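Local coordinates for protein uncharacterized N-acetyltransferase SSO0209 (Sulfolobus solfataricus P2, PDB 4R3L) that transfers the acetyl group of acetyl-CoA to the free alpha-amino group at protein N-termini, with a preference for serine, at residues A[126-131]-A[159-164]. Residues are numbered along the deposited sequence; the frame is centred on the assembly and turned at random.
Sequences LEVRVS and DAYLMA
Leu-126 to Arg-129 run antiparallel to Ala-160 to Ala-164, their strand axes approaching to 4.4 Å at 149°. The two belong to neighbouring strands, 123-129 and 160-166, in the mixed sheet of the GNAT fold. Leu-126 with Met-163 and Val-128 with Tyr-161 are hydrogen-bonded pairs, each closed by two backbone bonds. The ladder ends in a longer link, Val-130 N to Asp-159 O at 3.3 Å, where the first strand has already turned into loop.

Leu-126, Val-128, Tyr-161 and Met-163 share the sheet face that helix 133-141 packs on. Here Val-128 CG1 meets the thioether of Met-163, 3.8 Å from SD. The same methyl lies beside Tyr-161 CB. Val-128 also touches coenzyme A.

Glu-127 and Leu-162 point together from the other face, side by side. Glu-127 and His-88 are zinc-binding residues; in this structure, which holds no zinc, Glu-127 OE1 is hydrogen-bonded to His-88 NE2. A bend at chi2 (83°) turns the Glu-127 carboxylate back along the strand, and OE2 comes 4.0 Å from Leu-162 CD1. The Glu-127 backbone is also hydrogen-bonded to the bound peptide. The methyl of Ala-160 touches Tyr-154, which binds substrate.

Val-130 crosses the Tyr-161 ring at about a right angle. Its CG1 lies anti to its own carbonyl carbon (chi1 -63°), which sets that methyl over the ring centre in a CH-pi contact. At the ring edge a water whose O lies in the ring plane is hydrogen-bonded to Tyr-161 OH at 2.7 Å and donates to Val-130 O, 2.9 Å from the water O.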
ATOM      1  N   LEU A 126      -4.437  -5.914  -0.497  1.00 17.70           N
ATOM      2  CA  LEU A 126      -3.207  -5.838   0.267  1.00 20.97           C
ATOM      3  C   LEU A 126      -3.174  -6.980   1.254  1.00 22.41           C
ATOM      4  O   LEU A 126      -4.184  -7.655   1.466  1.00 20.48           O
ATOM      5  CB  LEU A 126      -3.109  -4.497   0.999  1.00 17.41           C
ATOM      6  CG  LEU A 126      -4.301  -4.180   1.911  1.00 21.72           C
ATOM      7  CD1 LEU A 126      -4.175  -4.780   3.327  1.00 22.86           C
ATOM      8  CD2 LEU A 126      -4.541  -2.681   1.990  1.00 26.51           C
ATOM      9  N   GLU A 127      -2.018  -7.172   1.868  1.00 15.98           N
ATOM     10  CA  GLU A 127      -1.872  -8.125   2.959  1.00 19.92           C
ATOM     11  C   GLU A 127      -1.583  -7.368   4.257  1.00 27.52           C
ATOM     12  O   GLU A 127      -0.862  -6.373   4.242  1.00 23.31           O
ATOM     13  CB  GLU A 127      -0.750  -9.119   2.653  1.00 24.45           C
ATOM     14  CG  GLU A 127      -1.089 -10.173   1.603  1.00 24.08           C
ATOM     15  CD  GLU A 127      -0.904  -9.697   0.178  1.00 33.48           C
ATOM     16  OE1 GLU A 127      -0.097  -8.772  -0.055  1.00 28.43           O
ATOM     17  OE2 GLU A 127      -1.563 -10.265  -0.723  1.00 38.45           O
ATOM     18  N   VAL A 128      -2.141  -7.806   5.386  1.00 20.58           N
ATOM     19  CA  VAL A 128      -1.803  -7.143   6.653  1.00 24.55           C
ATOM     20  C   VAL A 128      -1.655  -8.171   7.788  1.00 22.58           C
ATOM     21  O   VAL A 128      -2.436  -9.103   7.856  1.00 23.18           O
ATOM     22  CB  VAL A 128      -2.864  -6.077   7.019  1.00 26.06           C
ATOM     23  CG1 VAL A 128      -4.255  -6.684   7.090  1.00 22.17           C
ATOM     24  CG2 VAL A 128      -2.510  -5.369   8.317  1.00 27.23           C
ATOM     25  N   ARG A 129      -0.636  -8.021   8.636  1.00 26.33           N
ATOM     26  CA  ARG A 129      -0.468  -8.920   9.789  1.00 25.10           C
ATOM     27  C   ARG A 129      -1.735  -8.947  10.632  1.00 30.19           C
ATOM     28  O   ARG A 129      -2.312  -7.905  10.910  1.00 27.76           O
ATOM     29  CB  ARG A 129       0.720  -8.493  10.664  1.00 31.51           C
ATOM     30  CG  ARG A 129       2.075  -8.776  10.069  1.00 35.24           C
ATOM     31  CD  ARG A 129       3.205  -8.443  11.049  1.00 38.49           C
ATOM     32  NE  ARG A 129       4.525  -8.637  10.451  1.00 41.00           N
ATOM     33  CZ  ARG A 129       5.268  -9.730  10.609  1.00 45.79           C
ATOM     34  NH1 ARG A 129       4.822 -10.734  11.357  1.00 44.63           N
ATOM     35  NH2 ARG A 129       6.461  -9.824  10.024  1.00 44.37           N
ATOM     36  N   VAL A 130      -2.171 -10.129  11.049  1.00 28.36           N
ATOM     37  CA  VAL A 130      -3.386 -10.233  11.865  1.00 31.83           C
ATOM     38  C   VAL A 130      -3.274  -9.485  13.201  1.00 31.86           C
ATOM     39  O   VAL A 130      -4.280  -9.176  13.836  1.00 34.65           O
ATOM     40  CB  VAL A 130      -3.748 -11.708  12.133  1.00 33.59           C
ATOM     41  CG1 VAL A 130      -4.072 -12.406  10.823  1.00 30.76           C
ATOM     42  CG2 VAL A 130      -2.601 -12.419  12.858  1.00 31.99           C
ATOM     43  N   SER A 131      -2.052  -9.176  13.623  1.00 31.73           N
ATOM     44  CA  SER A 131      -1.855  -8.422  14.858  1.00 33.20           C
ATOM     45  C   SER A 131      -1.848  -6.900  14.637  1.00 33.86           C
ATOM     46  O   SER A 131      -1.870  -6.124  15.595  1.00 29.68           O
ATOM     47  CB  SER A 131      -0.547  -8.849  15.533  1.00 33.26           C
ATOM     48  OG  SER A 131       0.555  -8.712  14.646  1.00 34.27           O
ATOM     49  N   ASP A 159       0.247 -15.121  10.376  1.00 25.61           N
ATOM     50  CA  ASP A 159      -0.753 -15.102   9.312  1.00 27.14           C
ATOM     51  C   ASP A 159      -1.030 -13.670   8.833  1.00 23.34           C
ATOM     52  O   ASP A 159      -0.819 -12.719   9.582  1.00 23.51           O
ATOM     53  CB  ASP A 159      -2.061 -15.725   9.777  1.00 32.12           C
ATOM     54  CG  ASP A 159      -1.931 -17.197  10.106  1.00 35.41           C
ATOM     55  OD1 ASP A 159      -1.094 -17.899   9.485  1.00 32.97           O
ATOM     56  OD2 ASP A 159      -2.695 -17.643  10.985  1.00 39.92           O
ATOM     57  N   ALA A 160      -1.476 -13.545   7.582  1.00 25.61           N
ATOM     58  CA  ALA A 160      -1.946 -12.275   7.033  1.00 27.82           C
ATOM     59  C   ALA A 160      -3.422 -12.353   6.672  1.00 27.72           C
ATOM     60  O   ALA A 160      -3.916 -13.396   6.263  1.00 29.25           O
ATOM     61  CB  ALA A 160      -1.155 -11.888   5.804  1.00 26.81           C
ATOM     62  N   TYR A 161      -4.122 -11.235   6.814  1.00 24.92           N
ATOM     63  CA  TYR A 161      -5.403 -11.097   6.160  1.00 22.31           C
ATOM     64  C   TYR A 161      -5.164 -10.567   4.763  1.00 24.19           C
ATOM     65  O   TYR A 161      -4.443  -9.591   4.608  1.00 24.13           O
ATOM     66  CB  TYR A 161      -6.321 -10.123   6.902  1.00 27.16           C
ATOM     67  CG  TYR A 161      -6.789 -10.555   8.268  1.00 33.00           C
ATOM     68  CD1 TYR A 161      -7.554 -11.700   8.435  1.00 31.40           C
ATOM     69  CD2 TYR A 161      -6.513  -9.780   9.388  1.00 30.44           C
ATOM     70  CE1 TYR A 161      -7.997 -12.080   9.689  1.00 30.52           C
ATOM     71  CE2 TYR A 161      -6.953 -10.149  10.641  1.00 30.36           C
ATOM     72  CZ  TYR A 161      -7.692 -11.301  10.788  1.00 38.58           C
ATOM     73  OH  TYR A 161      -8.127 -11.663  12.051  1.00 35.75           O
ATOM     74  N   LEU A 162      -5.773 -11.177   3.755  1.00 20.89           N
ATOM     75  CA  LEU A 162      -5.858 -10.534   2.450  1.00 22.37           C
ATOM     76  C   LEU A 162      -7.113  -9.671   2.459  1.00 25.61           C
ATOM     77  O   LEU A 162      -8.225 -10.184   2.530  1.00 23.98           O
ATOM     78  CB  LEU A 162      -5.908 -11.545   1.302  1.00 26.56           C
ATOM     79  CG  LEU A 162      -5.538 -10.975  -0.082  1.00 21.90           C
ATOM     80  CD1 LEU A 162      -5.088 -12.081  -1.022  1.00 36.60           C
ATOM     81  CD2 LEU A 162      -6.689 -10.218  -0.731  1.00 24.66           C
ATOM     82  N   MET A 163      -6.932  -8.360   2.413  1.00 20.33           N
ATOM     83  CA  MET A 163      -8.069  -7.462   2.452  1.00 21.02           C
ATOM     84  C   MET A 163      -8.228  -6.829   1.084  1.00 22.64           C
ATOM     85  O   MET A 163      -7.237  -6.487   0.434  1.00 19.33           O
ATOM     86  CB  MET A 163      -7.872  -6.441   3.559  1.00 22.26           C
ATOM     87  CG  MET A 163      -7.823  -7.127   4.927  1.00 25.08           C
ATOM     88  SD  MET A 163      -7.906  -5.977   6.279  1.00 30.22           S
ATOM     89  CE  MET A 163      -9.583  -5.366   6.087  1.00 27.69           C
ATOM     90  N   ALA A 164      -9.467  -6.721   0.622  1.00 17.86           N
ATOM     91  CA  ALA A 164      -9.709  -6.272  -0.738  1.00 14.19           C
ATOM     92  C   ALA A 164     -10.992  -5.480  -0.845  1.00 20.55           C
ATOM     93  O   ALA A 164     -11.898  -5.614  -0.021  1.00 22.52           O
ATOM     94  CB  ALA A 164      -9.754  -7.442  -1.687  1.00 22.43           C
TER
HETATM   95  O   HOH W   1      -6.963 -10.224  14.021  1.00 37.99           O